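Local coordinates for protein transcriptional regulator (Vibrio vulnificus, PDB 4IVN) that represses the nan operon for sialic acid catabolism as a probably DNA-binding regulator, and binds N-acetylmannosamine 6-phosphate, at residues D35-T40 / A73-L78; I41-R46 / I210-L215; K115-I120 / D248-S253; A127-C132 / Q174-F179; L196-D201 / L218-L223. All coordinates share one frame; numbering follows the deposited sequence.

Contact 1: D35-T40 / A73-L78; sequences DVQFQT and ALAVDL
Val36, in the last part of helix 20-36, meets Leu74 of helix 67-78 through a single methyl: CD2 of Leu74 lies 3.9 Å from Val36 CG1 and almost as near its CB, the two side chains crossing at about a right angle. Val36 has CG1 anti to the backbone N (chi1 170°), which brings that branch against Leu74 CD2. Both helices belong to the RpiR-family helix-turn-helix domain, and the contact joins the end region of the first to helix 67-78, with Leu8 of helix 7-13 lying against Leu74 and Leu78. Next comes Gln37, whose extended chain runs across Leu78, CD of the glutamine 3.6 Å from the leucine CD1; its end comes near Ala75. The chain then leaves the helix in a type I turn from Val36 to Gln39. Gln39 folds back within its own segment, NE2 giving Asp35 OD2 a hydrogen bond of 3.1 Å on the anti side, 32° out of the carboxylate plane. Last, Thr40 takes the N-cap position of helix 41-48, its OG1 accepting from Asp43 N.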
# COMPACT_ATOMS: atom_id res chain seq x y z
N ASP A 35 19.95 -18.75 -0.48
CA ASP A 35 18.91 -18.46 -1.49
C ASP A 35 17.61 -19.32 -1.37
O ASP A 35 16.53 -18.88 -1.78
CB ASP A 35 19.45 -18.55 -2.92
CG ASP A 35 18.44 -18.03 -3.95
OD1 ASP A 35 18.05 -16.84 -3.87
OD2 ASP A 35 17.98 -18.83 -4.80
N VAL A 36 17.73 -20.51 -0.80
CA VAL A 36 16.61 -21.40 -0.67
C VAL A 36 15.51 -20.69 0.20
O VAL A 36 14.32 -20.99 0.03
CB VAL A 36 17.00 -22.81 -0.13
CG1 VAL A 36 15.75 -23.66 0.24
CG2 VAL A 36 17.82 -23.58 -1.16
N GLN A 37 15.92 -19.83 1.13
CA GLN A 37 14.96 -19.03 1.98
C GLN A 37 13.90 -18.35 1.13
O GLN A 37 12.73 -18.16 1.54
CB GLN A 37 15.69 -17.89 2.71
CG GLN A 37 16.86 -18.26 3.55
CD GLN A 37 17.47 -17.04 4.24
OE1 GLN A 37 18.36 -16.37 3.71
NE2 GLN A 37 17.03 -16.79 5.45
N PHE A 38 14.31 -17.98 -0.07
CA PHE A 38 13.44 -17.19 -0.95
C PHE A 38 12.80 -18.03 -2.05
O PHE A 38 12.17 -17.44 -2.91
CB PHE A 38 14.17 -15.95 -1.52
CG PHE A 38 14.96 -15.20 -0.48
CD1 PHE A 38 14.31 -14.42 0.49
CD2 PHE A 38 16.36 -15.23 -0.48
CE1 PHE A 38 15.04 -13.73 1.47
CE2 PHE A 38 17.09 -14.55 0.48
CZ PHE A 38 16.42 -13.81 1.48
N GLN A 39 12.91 -19.38 -1.98
CA GLN A 39 12.36 -20.23 -3.04
C GLN A 39 11.08 -20.85 -2.53
O GLN A 39 10.98 -21.14 -1.35
CB GLN A 39 13.33 -21.39 -3.39
CG GLN A 39 14.60 -20.88 -4.10
CD GLN A 39 15.51 -22.00 -4.61
OE1 GLN A 39 15.07 -23.13 -4.84
NE2 GLN A 39 16.78 -21.68 -4.81
N THR A 40 10.17 -21.08 -3.45
CA THR A 40 8.94 -21.80 -3.21
C THR A 40 9.19 -23.29 -3.36
O THR A 40 10.25 -23.70 -3.84
CB THR A 40 7.83 -21.38 -4.19
OG1 THR A 40 8.16 -21.81 -5.53
CG2 THR A 40 7.65 -19.86 -4.12
N ALA A 73 12.44 -22.83 9.51
CA ALA A 73 13.60 -23.21 10.37
C ALA A 73 14.90 -22.85 9.69
O ALA A 73 15.90 -22.43 10.34
CB ALA A 73 13.60 -24.70 10.66
N LEU A 74 14.92 -23.06 8.38
CA LEU A 74 16.13 -22.72 7.66
C LEU A 74 16.52 -21.26 7.89
O LEU A 74 17.70 -20.94 8.22
CB LEU A 74 15.98 -23.04 6.16
CG LEU A 74 17.16 -22.58 5.31
CD1 LEU A 74 18.47 -23.34 5.71
CD2 LEU A 74 16.90 -22.84 3.84
N ALA A 75 15.54 -20.35 7.70
CA ALA A 75 15.83 -18.90 7.75
C ALA A 75 16.28 -18.53 9.18
O ALA A 75 17.18 -17.73 9.37
CB ALA A 75 14.60 -18.05 7.27
N VAL A 76 15.64 -19.14 10.17
CA VAL A 76 15.97 -18.87 11.57
C VAL A 76 17.38 -19.40 11.84
O VAL A 76 18.16 -18.69 12.50
CB VAL A 76 14.96 -19.52 12.53
CG1 VAL A 76 15.42 -19.40 14.00
CG2 VAL A 76 13.61 -18.84 12.36
N ASP A 77 17.72 -20.58 11.27
CA ASP A 77 19.02 -21.23 11.51
C ASP A 77 20.13 -20.35 10.88
O ASP A 77 21.18 -20.08 11.52
CB ASP A 77 19.01 -22.66 10.95
CG ASP A 77 20.07 -23.58 11.58
OD1 ASP A 77 20.40 -23.42 12.80
OD2 ASP A 77 20.57 -24.48 10.83
N LEU A 78 19.89 -19.85 9.67
CA LEU A 78 20.84 -18.94 9.01
C LEU A 78 21.04 -17.64 9.79
O LEU A 78 22.12 -17.06 9.80
CB LEU A 78 20.38 -18.64 7.58
CG LEU A 78 20.59 -19.78 6.56
CD1 LEU A 78 20.00 -19.43 5.22
CD2 LEU A 78 22.06 -20.11 6.40

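Contact 2: I41-R46 / I210-L215; sequences ITDLAR and INHSPL
Thr42 presses the first turn of helix 41-48 into loop 210-215, the close part of the contact. Its OG1 sits 3.1 Å from Pro214 CD, while CB and CG2 lie against the backbone at Ser213. Beside it Asp43 OD2 comes 3.4 Å from Ile210 CD1. A water accepts from His212 N at 2.9 Å and may bridge to Asp43 OD1, though that leg is doubtfully short. On the more exposed side, Arg46 reaches over the imidazole of His212. Its chain bends at chi3 (91°), which lays the guanidinium flat on one ring face, centres 3.6 Å apart and planes 10° from parallel, with CD over the same ring in a CH-pi contact. The helix comes from the helix-turn-helix region and the loop from the SIS region; just before the helix, Thr40 OG1 bonds to His212 O. The segments themselves share no direct hydrogen bond; packing joins them, with a flat stack that a neutral imidazole would probably suit better than a protonated one, facing the positive guanidinium.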
# COMPACT_ATOMS: atom_id res chain seq x y z
N ILE A 41 8.22 -24.12 -2.95
CA ILE A 41 8.44 -25.57 -3.14
C ILE A 41 8.63 -25.82 -4.63
O ILE A 41 9.46 -26.70 -5.02
CB ILE A 41 7.31 -26.41 -2.52
CG1 ILE A 41 7.65 -27.89 -2.59
CG2 ILE A 41 5.94 -25.94 -3.05
CD1 ILE A 41 6.68 -28.69 -1.75
N THR A 42 7.93 -25.02 -5.45
CA THR A 42 7.88 -25.18 -6.95
C THR A 42 9.29 -24.87 -7.51
O THR A 42 9.82 -25.61 -8.33
CB THR A 42 6.79 -24.31 -7.65
OG1 THR A 42 5.59 -24.31 -6.86
CG2 THR A 42 6.45 -24.78 -9.06
N ASP A 43 9.94 -23.86 -6.95
CA ASP A 43 11.36 -23.57 -7.35
C ASP A 43 12.34 -24.64 -6.92
O ASP A 43 13.18 -25.08 -7.72
CB ASP A 43 11.89 -22.31 -6.64
CG ASP A 43 11.28 -21.03 -7.20
OD1 ASP A 43 11.14 -20.89 -8.44
OD2 ASP A 43 10.99 -20.13 -6.37
N LEU A 44 12.27 -25.04 -5.65
CA LEU A 44 13.24 -26.06 -5.13
C LEU A 44 13.16 -27.35 -5.96
O LEU A 44 14.20 -27.97 -6.28
CB LEU A 44 12.93 -26.39 -3.69
CG LEU A 44 13.95 -27.30 -3.03
CD1 LEU A 44 15.37 -26.83 -3.28
CD2 LEU A 44 13.67 -27.43 -1.55
N ALA A 45 11.93 -27.73 -6.31
CA ALA A 45 11.68 -28.87 -7.17
C ALA A 45 12.29 -28.70 -8.56
O ALA A 45 13.03 -29.60 -9.04
CB ALA A 45 10.19 -29.19 -7.25
N ARG A 46 12.02 -27.57 -9.20
CA ARG A 46 12.62 -27.29 -10.49
C ARG A 46 14.14 -27.22 -10.46
O ARG A 46 14.81 -27.80 -11.31
CB ARG A 46 12.15 -25.91 -11.01
CG ARG A 46 10.71 -25.81 -11.43
CD ARG A 46 10.41 -24.34 -11.76
NE ARG A 46 10.64 -24.02 -13.19
CZ ARG A 46 11.68 -23.36 -13.70
NH1 ARG A 46 12.69 -22.90 -12.95
NH2 ARG A 46 11.71 -23.14 -14.98
N ILE A 210 7.35 -13.95 -7.29
CA ILE A 210 8.13 -15.10 -7.64
C ILE A 210 7.56 -15.72 -8.95
O ILE A 210 6.36 -15.72 -9.16
CB ILE A 210 8.21 -16.10 -6.44
CG1 ILE A 210 9.33 -17.09 -6.66
CG2 ILE A 210 6.92 -16.76 -6.19
CD1 ILE A 210 10.45 -16.84 -5.69
N ASN A 211 8.45 -16.12 -9.84
CA ASN A 211 8.02 -16.75 -11.09
C ASN A 211 7.31 -18.07 -10.99
O ASN A 211 6.38 -18.31 -11.75
CB ASN A 211 9.21 -16.84 -12.06
CG ASN A 211 9.64 -15.46 -12.46
OD1 ASN A 211 8.91 -14.76 -13.15
ND2 ASN A 211 10.74 -14.99 -11.90
N HIS A 212 7.75 -18.97 -10.08
CA HIS A 212 7.10 -20.28 -9.99
C HIS A 212 6.60 -20.58 -8.62
O HIS A 212 7.32 -20.38 -7.63
CB HIS A 212 8.06 -21.36 -10.40
CG HIS A 212 8.72 -21.08 -11.74
ND1 HIS A 212 8.15 -21.44 -12.92
CD2 HIS A 212 9.93 -20.47 -12.05
CE1 HIS A 212 8.95 -21.04 -13.92
NE2 HIS A 212 10.05 -20.48 -13.38
N SER A 213 5.41 -21.14 -8.52
CA SER A 213 4.83 -21.22 -7.20
C SER A 213 3.60 -22.07 -7.46
O SER A 213 3.20 -22.21 -8.62
CB SER A 213 4.46 -19.78 -6.72
OG SER A 213 3.15 -19.42 -7.26
N PRO A 214 2.97 -22.61 -6.40
CA PRO A 214 1.68 -23.32 -6.53
C PRO A 214 0.62 -22.50 -7.29
O PRO A 214 -0.26 -23.03 -8.05
CB PRO A 214 1.25 -23.46 -5.07
CG PRO A 214 2.55 -23.60 -4.29
CD PRO A 214 3.56 -22.76 -5.04
N LEU A 215 0.63 -21.20 -7.04
CA LEU A 215 -0.30 -20.28 -7.69
C LEU A 215 -0.09 -20.17 -9.19
O LEU A 215 -1.04 -20.02 -9.99
CB LEU A 215 -0.32 -18.90 -6.94
CG LEU A 215 -1.34 -17.82 -7.39
CD1 LEU A 215 -2.77 -18.32 -7.21
CD2 LEU A 215 -1.21 -16.51 -6.53
O HOH W 1 10.59 -18.63 -9.38

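Contact 3: K115-I120 / D248-S253; sequences KSLARI and DVLVNS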
# COMPACT_ATOMS: atom_id res chain seq x y z
N LYS A 115 4.27 -8.04 -22.86
CA LYS A 115 3.32 -8.89 -23.59
C LYS A 115 2.22 -9.38 -22.63
O LYS A 115 1.07 -9.29 -23.00
CB LYS A 115 3.97 -10.11 -24.32
CG LYS A 115 5.03 -9.78 -25.38
CD LYS A 115 4.44 -8.86 -26.47
CE LYS A 115 4.98 -9.15 -27.88
NZ LYS A 115 4.22 -8.35 -28.92
N SER A 116 2.55 -9.88 -21.42
CA SER A 116 1.51 -10.23 -20.46
C SER A 116 0.66 -9.06 -20.06
O SER A 116 -0.52 -9.21 -19.88
CB SER A 116 2.00 -10.86 -19.11
OG SER A 116 2.81 -12.04 -19.31
N LEU A 117 1.34 -7.95 -19.70
CA LEU A 117 0.71 -6.73 -19.24
C LEU A 117 -0.40 -6.30 -20.25
O LEU A 117 -1.55 -6.00 -19.81
CB LEU A 117 1.77 -5.62 -19.11
CG LEU A 117 1.22 -4.26 -18.65
CD1 LEU A 117 0.49 -4.32 -17.29
CD2 LEU A 117 2.32 -3.19 -18.64
N ALA A 118 -0.06 -6.24 -21.56
CA ALA A 118 -1.08 -5.83 -22.60
C ALA A 118 -2.29 -6.76 -22.59
O ALA A 118 -3.44 -6.31 -22.61
CB ALA A 118 -0.45 -5.70 -24.00
N ARG A 119 -2.03 -8.08 -22.49
CA ARG A 119 -3.12 -8.96 -22.37
C ARG A 119 -3.96 -8.75 -21.11
O ARG A 119 -5.18 -8.87 -21.18
CB ARG A 119 -2.63 -10.39 -22.41
CG ARG A 119 -2.45 -10.83 -23.83
CD ARG A 119 -2.43 -12.34 -23.84
NE ARG A 119 -1.50 -12.90 -22.81
CZ ARG A 119 -0.20 -13.02 -22.94
NH1 ARG A 119 0.43 -12.59 -24.07
NH2 ARG A 119 0.49 -13.57 -21.96
N ILE A 120 -3.31 -8.49 -19.97
CA ILE A 120 -4.03 -8.31 -18.71
C ILE A 120 -4.95 -7.04 -18.79
O ILE A 120 -6.09 -7.02 -18.34
CB ILE A 120 -3.03 -8.23 -17.51
CG1 ILE A 120 -2.28 -9.59 -17.40
CG2 ILE A 120 -3.77 -7.84 -16.23
CD1 ILE A 120 -1.10 -9.61 -16.42
N ASP A 248 -0.11 -0.02 -10.39
CA ASP A 248 -0.16 1.31 -11.03
C ASP A 248 -0.04 1.26 -12.53
O ASP A 248 -0.83 1.92 -13.23
CB ASP A 248 0.94 2.21 -10.43
CG ASP A 248 0.81 3.64 -10.85
OD1 ASP A 248 -0.30 4.29 -10.77
OD2 ASP A 248 1.84 4.13 -11.15
N VAL A 249 0.97 0.50 -13.02
CA VAL A 249 1.18 0.30 -14.45
C VAL A 249 -0.02 -0.38 -15.11
O VAL A 249 -0.46 0.03 -16.19
CB VAL A 249 2.49 -0.49 -14.69
CG1 VAL A 249 2.66 -0.74 -16.15
CG2 VAL A 249 3.71 0.26 -14.12
N LEU A 250 -0.66 -1.31 -14.42
CA LEU A 250 -1.85 -1.89 -14.99
C LEU A 250 -2.87 -0.81 -15.27
O LEU A 250 -3.39 -0.75 -16.35
CB LEU A 250 -2.41 -3.03 -14.07
CG LEU A 250 -3.73 -3.66 -14.49
CD1 LEU A 250 -3.74 -4.22 -15.94
CD2 LEU A 250 -4.20 -4.74 -13.47
N VAL A 251 -3.23 -0.00 -14.26
CA VAL A 251 -4.35 0.94 -14.39
C VAL A 251 -3.92 2.10 -15.26
O VAL A 251 -4.70 2.55 -16.08
CB VAL A 251 -4.90 1.39 -13.00
CG1 VAL A 251 -6.08 2.37 -13.15
CG2 VAL A 251 -5.30 0.10 -12.28
N ASN A 252 -2.67 2.51 -15.17
CA ASN A 252 -2.22 3.53 -16.12
C ASN A 252 -2.25 3.10 -17.61
O ASN A 252 -2.51 3.95 -18.48
CB ASN A 252 -0.85 4.06 -15.74
CG ASN A 252 -0.89 4.81 -14.39
OD1 ASN A 252 -1.97 5.11 -13.87
ND2 ASN A 252 0.27 5.03 -13.80
N SER A 253 -1.91 1.84 -17.91
CA SER A 253 -2.09 1.30 -19.27
C SER A 253 -3.50 1.34 -19.69
O SER A 253 -3.79 1.77 -20.83
CB SER A 253 -1.56 -0.10 -19.45
OG SER A 253 -0.30 -0.10 -18.92
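Two helices on one side of the SIS-domain sheet, 114-126 and 237-257, cross here at -57°, and the axes of the two short segments come within 10.0 Å. Leu117 reaches over. Its CG stands anti to the backbone N (chi1 179°), and its two methyls divide between Val249 and Leu250: CD2 comes within 3.5 Å of Val249 CG1, while CD1 lies 4.1 Å from Leu250 CA. One turn on, Ile120 uses its CG2 branch, which touches Leu250 CD1 at 3.6 Å; these two side chains meet at about a right angle. Ser253 borders the apolar patch, its OG 4.1 Å from Leu117 CD2. That hydroxyl is turned back to its own helix and donates to Val249 O at 2.7 Å, so the carbonyl has two donors, Ser253 OG and Ser253 N, arriving from opposite faces of its plane. The hydroxyl is thus satisfied within its own helix at the border of a hydrocarbon interface. Cys94 of the second subunit packs on both Leu117 and Val249, bringing the dimer partner onto this layer, and Leu223 of strand 221-224 lies against Leu117 and Ile120 from the sheet. Helices laid against a parallel sheet in this way are typical of the alpha/beta SIS fold.

Contact 4: A127-C132 / Q174-F179; sequences AEFIGC and QGDLWF
Trp178 and Gly131 face each other across two parallel strands, 129-133 and 176-181, in the SIS-domain sheet. CB of the tryptophan lies 3.9 Å from Gly131 O; CG, anti to the carbonyl carbon (chi1 -69°), turns the ring back across the neighbouring strand; CE3 then comes 3.5 Å from the same carbonyl O, and CZ3 3.7 Å from Gly131 CA. That CA sits over the six-membered ring in a CH-pi contact: with no side chain on Gly131, the indole lies directly on it. Farther round, CZ2 approaches the edge of the Phe129 ring, and NE1 goes outside the pair to Ser172 OG. On the other face of the sheet, Ile130 CG2 touches the edge of the Phe179 ring, 3.6 Å from CD1, and Val124 of helix 114-126 covers both. The backbone ladder is regular: Phe129 O accepts from Leu177 N, Leu177 O from Gly131 N at 2.9 Å, and Gly131 O from Phe179 N at 2.8 Å. At the start, Gly175 O takes two donors, Glu128 N at 2.7 Å and, less closely, Phe129 N. These main-chain groups thus satisfy one another between an apolar face of Ile130, Leu177 and Phe179 and a mixed one, where the Asp176 carboxylate, bonded to Ser173 N and Ser172 OG, accompanies the aromatic rings.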
# COMPACT_ATOMS: atom_id res chain seq x y z
N ALA A 127 -13.77 -6.98 -18.39
CA ALA A 127 -14.37 -7.64 -17.25
C ALA A 127 -15.58 -6.85 -16.76
O ALA A 127 -15.56 -5.62 -16.71
CB ALA A 127 -13.34 -7.83 -16.17
N GLU A 128 -16.66 -7.54 -16.42
CA GLU A 128 -17.78 -6.86 -15.79
C GLU A 128 -17.61 -6.83 -14.26
O GLU A 128 -18.12 -5.94 -13.54
CB GLU A 128 -19.07 -7.58 -16.18
CG GLU A 128 -19.48 -7.18 -17.62
CD GLU A 128 -20.74 -7.91 -18.09
OE1 GLU A 128 -20.96 -9.06 -17.68
OE2 GLU A 128 -21.52 -7.35 -18.90
N PHE A 129 -16.85 -7.78 -13.74
CA PHE A 129 -16.72 -7.84 -12.24
C PHE A 129 -15.34 -8.34 -11.95
O PHE A 129 -14.84 -9.26 -12.65
CB PHE A 129 -17.78 -8.78 -11.61
CG PHE A 129 -17.54 -9.05 -10.10
CD1 PHE A 129 -18.05 -8.19 -9.15
CD2 PHE A 129 -16.73 -10.13 -9.68
CE1 PHE A 129 -17.85 -8.46 -7.77
CE2 PHE A 129 -16.52 -10.37 -8.33
CZ PHE A 129 -17.09 -9.54 -7.39
N ILE A 130 -14.68 -7.70 -10.98
CA ILE A 130 -13.32 -8.07 -10.68
C ILE A 130 -13.23 -8.37 -9.19
O ILE A 130 -13.52 -7.48 -8.30
CB ILE A 130 -12.33 -6.92 -11.06
CG1 ILE A 130 -12.39 -6.67 -12.60
CG2 ILE A 130 -10.86 -7.29 -10.67
CD1 ILE A 130 -11.58 -5.46 -13.05
N GLY A 131 -12.82 -9.59 -8.91
CA GLY A 131 -12.67 -10.06 -7.52
C GLY A 131 -11.18 -10.05 -7.19
O GLY A 131 -10.35 -10.53 -8.01
N CYS A 132 -10.80 -9.59 -6.00
CA CYS A 132 -9.36 -9.59 -5.66
C CYS A 132 -9.15 -10.33 -4.34
O CYS A 132 -10.02 -10.25 -3.48
CB CYS A 132 -8.84 -8.16 -5.46
SG CYS A 132 -9.14 -7.14 -6.93
N GLN A 174 -19.12 -16.16 -16.57
CA GLN A 174 -18.67 -15.31 -17.69
C GLN A 174 -18.82 -13.84 -17.43
O GLN A 174 -19.88 -13.40 -17.03
CB GLN A 174 -19.49 -15.66 -18.99
CG GLN A 174 -18.87 -16.81 -19.76
CD GLN A 174 -17.41 -16.55 -20.00
OE1 GLN A 174 -16.57 -17.43 -19.76
NE2 GLN A 174 -17.07 -15.31 -20.37
N GLY A 175 -17.74 -13.10 -17.65
CA GLY A 175 -17.69 -11.68 -17.44
C GLY A 175 -16.94 -11.37 -16.12
O GLY A 175 -16.58 -10.22 -15.85
N ASP A 176 -16.73 -12.38 -15.27
CA ASP A 176 -15.91 -12.09 -14.02
C ASP A 176 -14.40 -12.18 -14.37
O ASP A 176 -14.04 -12.91 -15.28
CB ASP A 176 -16.18 -13.14 -12.90
CG ASP A 176 -17.60 -13.11 -12.44
OD1 ASP A 176 -18.23 -12.06 -12.69
OD2 ASP A 176 -18.07 -14.10 -11.77
N LEU A 177 -13.53 -11.59 -13.56
CA LEU A 177 -12.07 -11.74 -13.65
C LEU A 177 -11.55 -11.70 -12.18
O LEU A 177 -12.05 -10.91 -11.35
CB LEU A 177 -11.47 -10.51 -14.34
CG LEU A 177 -9.93 -10.21 -14.29
CD1 LEU A 177 -9.28 -11.28 -15.15
CD2 LEU A 177 -9.55 -8.89 -14.95
N TRP A 178 -10.57 -12.54 -11.85
CA TRP A 178 -9.99 -12.58 -10.47
C TRP A 178 -8.55 -12.20 -10.45
O TRP A 178 -7.80 -12.63 -11.31
CB TRP A 178 -10.08 -13.96 -9.89
CG TRP A 178 -11.51 -14.25 -9.64
CD1 TRP A 178 -12.47 -14.74 -10.55
CD2 TRP A 178 -12.19 -14.00 -8.44
NE1 TRP A 178 -13.70 -14.80 -9.95
CE2 TRP A 178 -13.60 -14.37 -8.67
CE3 TRP A 178 -11.78 -13.57 -7.15
CZ2 TRP A 178 -14.56 -14.30 -7.65
CZ3 TRP A 178 -12.75 -13.48 -6.15
CH2 TRP A 178 -14.11 -13.87 -6.39
N PHE A 179 -8.13 -11.43 -9.43
CA PHE A 179 -6.72 -11.22 -9.17
C PHE A 179 -6.34 -11.92 -7.85
O PHE A 179 -7.02 -11.76 -6.82
CB PHE A 179 -6.52 -9.74 -8.98
CG PHE A 179 -6.39 -9.01 -10.30
CD1 PHE A 179 -7.52 -8.54 -10.93
CD2 PHE A 179 -5.15 -8.85 -10.91
CE1 PHE A 179 -7.44 -7.84 -12.13
CE2 PHE A 179 -5.08 -8.17 -12.13
CZ PHE A 179 -6.21 -7.74 -12.76

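Contact 5: L196-D201 / L218-L223; sequences LAYKRD and LSTEML
Tyr198, near the end of helix 188-199, lays its ring on the backbone of Leu218, and CH-pi contact comes first among the interactions. Leu218 CA stands 3.7 Å from the ring centroid and only 10° off the normal, so it is over the middle of the face. A Tyr198 chi1 of -170° carries the ring out from the helix to meet the loop there. Ordinary packing adds to this: the leucine CD2 is 4.2 Å from Tyr198 CD2, and Lys199 CE comes to 4.3 Å from that same Leu218 CD2. Polar backbone is the third kind. Leu218 O sits 3.1 Å from Tyr198 CD1, and it is buried here without any hydrogen-bond partner in the model, so the ring shields a carbonyl it does not satisfy. Thr220 N lies near the ring plane at its edge, and the hydroxyl of Thr220 bonds to Val204 N, tying it to neighbouring strand 204-208. No hydrogen bond joins the two segments directly. Within the first, a Schellman motif closes the helix: Asp201, at positive phi, is its C-prime residue, Ile202 N bonds to Ala197 O, and Asp201 N to Tyr198 O at 3.1 Å. A helix ending this way before strand 204-208, with strand 221-224 beside it and outermost in this chain, belongs to the parallel alpha/beta architecture of the SIS domain.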
# COMPACT_ATOMS: atom_id res chain seq x y z
N LEU A 196 -10.51 -22.17 -7.29
CA LEU A 196 -11.93 -22.36 -7.64
C LEU A 196 -12.42 -21.63 -8.91
O LEU A 196 -13.20 -22.23 -9.72
CB LEU A 196 -12.79 -21.92 -6.47
CG LEU A 196 -12.65 -22.97 -5.29
CD1 LEU A 196 -13.14 -22.26 -3.97
CD2 LEU A 196 -13.40 -24.29 -5.60
N ALA A 197 -11.98 -20.38 -9.10
CA ALA A 197 -12.27 -19.61 -10.29
C ALA A 197 -11.54 -20.23 -11.49
O ALA A 197 -12.12 -20.47 -12.55
CB ALA A 197 -11.82 -18.17 -10.12
N TYR A 198 -10.25 -20.49 -11.30
CA TYR A 198 -9.48 -21.12 -12.34
C TYR A 198 -10.14 -22.38 -12.84
O TYR A 198 -10.23 -22.60 -14.07
CB TYR A 198 -8.09 -21.43 -11.85
CG TYR A 198 -7.16 -21.88 -12.97
CD1 TYR A 198 -6.49 -20.92 -13.76
CD2 TYR A 198 -6.94 -23.25 -13.23
CE1 TYR A 198 -5.64 -21.30 -14.79
CE2 TYR A 198 -6.08 -23.66 -14.26
CZ TYR A 198 -5.41 -22.68 -15.02
OH TYR A 198 -4.53 -23.02 -16.02
N LYS A 199 -10.69 -23.19 -11.94
CA LYS A 199 -11.33 -24.46 -12.35
C LYS A 199 -12.67 -24.30 -13.07
O LYS A 199 -13.13 -25.19 -13.80
CB LYS A 199 -11.40 -25.48 -11.21
CG LYS A 199 -10.01 -25.96 -10.81
CD LYS A 199 -9.98 -26.57 -9.41
CE LYS A 199 -8.54 -26.64 -8.88
NZ LYS A 199 -8.22 -27.91 -8.16
N ARG A 200 -13.27 -23.15 -12.94
CA ARG A 200 -14.49 -22.89 -13.67
C ARG A 200 -14.24 -22.10 -14.94
O ARG A 200 -15.18 -21.50 -15.45
CB ARG A 200 -15.40 -22.07 -12.79
CG ARG A 200 -16.05 -22.92 -11.73
CD ARG A 200 -16.69 -22.01 -10.74
NE ARG A 200 -17.83 -21.29 -11.33
CZ ARG A 200 -19.03 -21.84 -11.53
NH1 ARG A 200 -19.27 -23.12 -11.20
NH2 ARG A 200 -20.00 -21.10 -12.02
N ASP A 201 -13.00 -22.10 -15.43
CA ASP A 201 -12.59 -21.38 -16.65
C ASP A 201 -12.82 -19.86 -16.62
O ASP A 201 -13.07 -19.26 -17.66
CB ASP A 201 -13.24 -22.01 -17.90
CG ASP A 201 -13.02 -23.49 -17.91
OD1 ASP A 201 -11.85 -23.89 -17.81
OD2 ASP A 201 -14.00 -24.27 -17.90
N LEU A 218 -2.28 -22.04 -11.43
CA LEU A 218 -3.72 -21.75 -11.40
C LEU A 218 -3.95 -20.34 -11.87
O LEU A 218 -4.87 -19.72 -11.36
CB LEU A 218 -4.28 -21.82 -9.94
CG LEU A 218 -4.03 -23.11 -9.16
CD1 LEU A 218 -4.14 -22.77 -7.68
CD2 LEU A 218 -5.03 -24.18 -9.62
N SER A 219 -3.10 -19.85 -12.77
CA SER A 219 -3.10 -18.43 -13.21
C SER A 219 -3.21 -18.35 -14.71
O SER A 219 -2.50 -19.11 -15.41
CB SER A 219 -1.78 -17.75 -12.80
OG SER A 219 -1.67 -17.70 -11.40
N THR A 220 -4.14 -17.54 -15.21
CA THR A 220 -4.27 -17.31 -16.65
C THR A 220 -3.10 -16.43 -17.09
O THR A 220 -2.60 -16.58 -18.18
CB THR A 220 -5.65 -16.69 -17.03
OG1 THR A 220 -6.70 -17.44 -16.40
CG2 THR A 220 -5.98 -16.73 -18.54
N GLU A 221 -2.76 -15.43 -16.27
CA GLU A 221 -1.65 -14.54 -16.50
C GLU A 221 -0.91 -14.26 -15.18
O GLU A 221 -1.51 -14.43 -14.11
CB GLU A 221 -2.17 -13.16 -16.99
CG GLU A 221 -3.18 -13.18 -18.17
CD GLU A 221 -2.59 -13.47 -19.58
OE1 GLU A 221 -1.33 -13.60 -19.70
OE2 GLU A 221 -3.42 -13.52 -20.60
N MET A 222 0.32 -13.75 -15.22
CA MET A 222 1.01 -13.40 -13.97
C MET A 222 1.79 -12.11 -14.20
O MET A 222 2.33 -11.92 -15.26
CB MET A 222 2.10 -14.44 -13.65
CG MET A 222 1.70 -15.60 -12.76
SD MET A 222 3.01 -15.98 -11.53
CE MET A 222 2.05 -16.98 -10.38
N LEU A 223 1.86 -11.26 -13.19
CA LEU A 223 2.82 -10.12 -13.26
C LEU A 223 3.66 -10.37 -12.03
O LEU A 223 3.13 -10.75 -11.02
CB LEU A 223 2.12 -8.78 -13.19
CG LEU A 223 1.35 -8.32 -14.43
CD1 LEU A 223 0.88 -6.89 -14.29
CD2 LEU A 223 2.16 -8.52 -15.72

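In the fold
Contacts 1 and 2 adjoin: Thr40 OG1 of the first is 2.7 Å from His212 O of the second, probably a hydrogen bond, so the helix-turn-helix region is held to the SIS loop beside one N-acetylmannosamine 6-phosphate. That ligand lies about 8 Å from the Ile210 side chain and about 9 Å from that of Ala75, in a pocket whose members include Ser182, Ser184 and Thr187. Contacts 3, 4 and 5 share the SIS core. Phe179 CZ meets Leu250 CD2 at 3.7 Å, Arg119 NH2 forms a salt bridge with Glu221 OE1, and Trp178 touches Ala197. Met222 joins contact 5 to contact 2, whereas contacts 1 and 4 stay about 17 Å apart between nearest atoms.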